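Local coordinates for protein alpha-rhamnosidase (Dictyoglomus thermophilum, PDB 6I60) that probably hydrolyses terminal non-reducing alpha-L-rhamnose residues in alpha-L-rhamnosides, as an enzyme with the six-hairpin glycosidase domain of bacterial rhamnosidases, at residues 457-469 with 516-528. Sequence-based numbering, arbitrary orientation.
Sequences VVHTAVESNGEFI and EAIFNFDMIGFYR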
# COMPACT_ATOMS: atom_id res chain seq x y z
N VAL A 457 -10.63 -12.93 2.90
CA VAL A 457 -10.14 -11.60 2.54
C VAL A 457 -8.65 -11.71 2.24
O VAL A 457 -7.86 -12.14 3.08
CB VAL A 457 -10.40 -10.59 3.67
CG1 VAL A 457 -9.96 -9.21 3.25
CG2 VAL A 457 -11.87 -10.59 4.04
N VAL A 458 -8.27 -11.33 1.02
CA VAL A 458 -6.91 -11.54 0.52
C VAL A 458 -6.39 -10.23 -0.03
O VAL A 458 -6.98 -9.66 -0.96
CB VAL A 458 -6.86 -12.64 -0.55
CG1 VAL A 458 -5.51 -12.65 -1.24
CG2 VAL A 458 -7.17 -14.00 0.07
N HIS A 459 -5.28 -9.75 0.52
CA HIS A 459 -4.60 -8.55 0.05
C HIS A 459 -3.26 -8.45 0.78
O HIS A 459 -2.92 -9.30 1.60
CB HIS A 459 -5.44 -7.29 0.27
CG HIS A 459 -5.88 -7.09 1.69
ND1 HIS A 459 -7.13 -7.46 2.14
CD2 HIS A 459 -5.23 -6.57 2.76
CE1 HIS A 459 -7.23 -7.16 3.42
NE2 HIS A 459 -6.10 -6.62 3.82
N THR A 460 -2.50 -7.40 0.46
CA THR A 460 -1.23 -7.13 1.12
C THR A 460 -1.45 -6.91 2.61
O THR A 460 -2.08 -5.92 3.02
CB THR A 460 -0.54 -5.91 0.50
OG1 THR A 460 -0.17 -6.21 -0.85
CG2 THR A 460 0.70 -5.53 1.29
N ALA A 461 -0.94 -7.82 3.44
CA ALA A 461 -1.18 -7.78 4.87
C ALA A 461 -0.44 -6.62 5.54
O ALA A 461 0.57 -6.83 6.22
CB ALA A 461 -0.78 -9.10 5.52
N VAL A 462 -0.94 -5.40 5.35
CA VAL A 462 -0.35 -4.23 6.00
C VAL A 462 -0.88 -4.13 7.43
O VAL A 462 -2.01 -4.53 7.73
CB VAL A 462 -0.65 -2.95 5.20
CG1 VAL A 462 0.09 -2.97 3.88
CG2 VAL A 462 -2.14 -2.81 4.97
N GLU A 463 -0.06 -3.58 8.31
CA GLU A 463 -0.48 -3.33 9.68
C GLU A 463 -1.31 -2.05 9.76
O GLU A 463 -1.23 -1.18 8.89
CB GLU A 463 0.73 -3.20 10.61
CG GLU A 463 1.07 -4.46 11.37
CD GLU A 463 2.47 -4.44 11.95
OE1 GLU A 463 3.12 -5.50 11.98
OE2 GLU A 463 2.92 -3.35 12.36
N SER A 464 -2.11 -1.95 10.81
CA SER A 464 -2.91 -0.76 11.04
C SER A 464 -2.04 0.33 11.66
O SER A 464 -1.37 0.10 12.67
CB SER A 464 -4.10 -1.07 11.95
OG SER A 464 -4.99 0.03 12.02
N ASN A 465 -2.06 1.51 11.05
CA ASN A 465 -1.24 2.63 11.52
C ASN A 465 -2.04 3.68 12.28
O ASN A 465 -1.47 4.34 13.15
CB ASN A 465 -0.53 3.30 10.34
CG ASN A 465 0.98 3.13 10.40
OD1 ASN A 465 1.50 2.37 11.22
ND2 ASN A 465 1.69 3.86 9.54
N GLY A 466 -3.31 3.85 11.98
CA GLY A 466 -4.10 4.90 12.60
C GLY A 466 -5.56 4.54 12.70
O GLY A 466 -6.10 3.81 11.87
N GLU A 467 -6.20 5.05 13.75
CA GLU A 467 -7.64 4.97 13.93
C GLU A 467 -8.25 6.35 13.73
O GLU A 467 -7.57 7.38 13.84
CB GLU A 467 -8.01 4.43 15.32
CG GLU A 467 -7.44 3.06 15.63
CD GLU A 467 -7.48 2.75 17.12
OE1 GLU A 467 -7.44 3.69 17.94
OE2 GLU A 467 -7.54 1.55 17.48
N PHE A 468 -9.55 6.37 13.44
CA PHE A 468 -10.28 7.63 13.34
C PHE A 468 -11.76 7.37 13.59
O PHE A 468 -12.33 6.42 13.04
CB PHE A 468 -10.10 8.29 11.97
CG PHE A 468 -11.02 9.45 11.74
CD1 PHE A 468 -10.79 10.67 12.36
CD2 PHE A 468 -12.14 9.33 10.93
CE1 PHE A 468 -11.64 11.74 12.16
CE2 PHE A 468 -12.99 10.39 10.73
CZ PHE A 468 -12.74 11.60 11.34
N ILE A 469 -12.38 8.22 14.41
CA ILE A 469 -13.81 8.15 14.68
C ILE A 469 -14.34 9.57 14.82
O ILE A 469 -13.65 10.47 15.31
CB ILE A 469 -14.13 7.30 15.93
CG1 ILE A 469 -15.62 6.97 15.99
CG2 ILE A 469 -13.65 7.99 17.20
CD1 ILE A 469 -15.96 5.79 16.89
N GLU A 516 -3.57 8.95 2.18
CA GLU A 516 -4.58 8.26 2.99
C GLU A 516 -4.06 6.92 3.50
O GLU A 516 -4.25 6.59 4.67
CB GLU A 516 -5.86 8.07 2.17
CG GLU A 516 -6.76 6.95 2.67
CD GLU A 516 -6.51 5.64 1.95
OE1 GLU A 516 -6.34 4.61 2.64
OE2 GLU A 516 -6.49 5.64 0.70
N ALA A 517 -3.42 6.15 2.63
CA ALA A 517 -2.93 4.83 3.02
C ALA A 517 -1.87 4.94 4.11
O ALA A 517 -1.81 4.09 5.02
CB ALA A 517 -2.37 4.09 1.80
N ILE A 518 -1.02 5.96 4.04
CA ILE A 518 -0.00 6.16 5.06
C ILE A 518 -0.65 6.44 6.41
O ILE A 518 -0.22 5.91 7.45
CB ILE A 518 0.97 7.28 4.64
CG1 ILE A 518 1.92 6.77 3.56
CG2 ILE A 518 1.75 7.80 5.83
CD1 ILE A 518 2.76 7.86 2.93
N PHE A 519 -1.70 7.26 6.42
CA PHE A 519 -2.39 7.57 7.67
C PHE A 519 -3.08 6.34 8.26
O PHE A 519 -3.16 6.21 9.49
CB PHE A 519 -3.42 8.68 7.45
CG PHE A 519 -2.94 10.04 7.87
CD1 PHE A 519 -2.49 10.95 6.92
CD2 PHE A 519 -2.92 10.40 9.20
CE1 PHE A 519 -2.04 12.20 7.30
CE2 PHE A 519 -2.47 11.65 9.59
CZ PHE A 519 -2.03 12.55 8.63
N ASN A 520 -3.56 5.44 7.41
CA ASN A 520 -4.32 4.29 7.88
C ASN A 520 -3.48 3.04 8.08
O ASN A 520 -3.77 2.24 8.98
CB ASN A 520 -5.45 3.97 6.90
CG ASN A 520 -6.66 4.86 7.10
OD1 ASN A 520 -7.11 5.06 8.23
ND2 ASN A 520 -7.20 5.38 6.00
N PHE A 521 -2.43 2.85 7.28
CA PHE A 521 -1.67 1.61 7.30
C PHE A 521 -0.18 1.91 7.25
O PHE A 521 0.25 2.98 6.82
CB PHE A 521 -2.06 0.69 6.13
CG PHE A 521 -3.54 0.66 5.85
CD1 PHE A 521 -4.41 -0.01 6.70
CD2 PHE A 521 -4.07 1.31 4.74
CE1 PHE A 521 -5.77 -0.03 6.45
CE2 PHE A 521 -5.42 1.29 4.49
CZ PHE A 521 -6.27 0.62 5.34
N ASP A 522 0.61 0.94 7.72
CA ASP A 522 2.06 0.99 7.62
C ASP A 522 2.45 0.69 6.18
O ASP A 522 2.33 -0.45 5.73
CB ASP A 522 2.70 0.00 8.60
CG ASP A 522 4.21 0.12 8.65
OD1 ASP A 522 4.81 -0.34 9.64
OD2 ASP A 522 4.80 0.67 7.70
N MET A 523 2.93 1.71 5.46
CA MET A 523 3.15 1.59 4.03
C MET A 523 4.59 1.80 3.59
O MET A 523 4.86 1.74 2.38
CB MET A 523 2.26 2.59 3.28
CG MET A 523 0.80 2.56 3.69
SD MET A 523 -0.14 1.32 2.80
CE MET A 523 0.53 1.50 1.15
N ILE A 524 5.52 2.05 4.51
CA ILE A 524 6.89 2.37 4.10
C ILE A 524 7.55 1.18 3.42
O ILE A 524 8.29 1.33 2.45
CB ILE A 524 7.71 2.89 5.29
CG1 ILE A 524 9.14 3.20 4.85
CG2 ILE A 524 7.71 1.88 6.43
CD1 ILE A 524 9.71 4.45 5.46
N GLY A 525 7.28 -0.04 3.92
CA GLY A 525 7.79 -1.22 3.25
C GLY A 525 7.13 -1.47 1.91
O GLY A 525 7.77 -1.94 0.97
N PHE A 526 5.84 -1.14 1.81
CA PHE A 526 5.12 -1.33 0.55
C PHE A 526 5.58 -0.33 -0.50
O PHE A 526 5.80 -0.69 -1.67
CB PHE A 526 3.62 -1.20 0.79
CG PHE A 526 2.78 -1.62 -0.38
CD1 PHE A 526 2.46 -2.95 -0.58
CD2 PHE A 526 2.30 -0.67 -1.27
CE1 PHE A 526 1.68 -3.34 -1.66
CE2 PHE A 526 1.52 -1.05 -2.35
CZ PHE A 526 1.21 -2.38 -2.54
N TYR A 527 5.74 0.94 -0.12
CA TYR A 527 6.08 1.97 -1.10
C TYR A 527 7.53 1.88 -1.53
O TYR A 527 7.86 2.23 -2.67
CB TYR A 527 5.77 3.35 -0.53
CG TYR A 527 4.29 3.69 -0.57
CD1 TYR A 527 3.50 3.28 -1.63
CD2 TYR A 527 3.70 4.42 0.45
CE1 TYR A 527 2.16 3.58 -1.68
CE2 TYR A 527 2.35 4.72 0.41
CZ TYR A 527 1.59 4.30 -0.65
OH TYR A 527 0.24 4.60 -0.70
N ARG A 528 8.42 1.41 -0.65
CA ARG A 528 9.81 1.22 -1.04
C ARG A 528 9.93 0.19 -2.16
O ARG A 528 10.74 0.35 -3.08
CB ARG A 528 10.64 0.80 0.17
CG ARG A 528 11.15 1.97 1.01
CD ARG A 528 11.78 1.48 2.30
NE ARG A 528 13.23 1.70 2.31
CZ ARG A 528 14.13 0.73 2.43
NH1 ARG A 528 13.74 -0.54 2.54
NH2 ARG A 528 15.42 1.02 2.43
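The carbonyl oxygen of N520, at the end of a helix, takes two backbone N-H groups from the chain passing over it: N465 N binds N520 O at 2.8 Å, from above the carbonyl plane, and G466 N adds a weak bond at 3.4 Å. Two residues on, D522 N returns a bond to E463 O at 3.0 Å, nearly straight at 162°. The N465 and D522 bonds, on flanking residues, make a single beta bridge between S464 and F521, an example of how a helix that has just ended can lend its next residues to an extended chain. E463 O also receives the CA-H of F521 and lies at the edge of that residue's ring, near its plane. The amide of N465 lies across the backbone of F521 and D522, with ND2 3.2 Å from F521 O and OD1 3.7 Å from D522 CB; its plane is turned only 16° from the D522 carboxylate. With an alanine at N465 the amide is gone, and a gap is likely to open over the F521-D522 backbone. Further along, V462 sets CG2 obliquely against CB of F521 (3.7 Å), whose ring carries N520 CB over one face. With its CG2 anti to the backbone N, T460 lays that methyl against F526 CD1 at 3.6 Å, while its hydroxyl bonds to S492 N. The contact thus ties the link between strands 453-458 and 466-470 to the turn between helices 514-520 and 524-535, with helix 473-488 touching N520 and F521, helix 564-576 meeting N465, and Y831 and D827 of helix 826-835 holding the N520 amide.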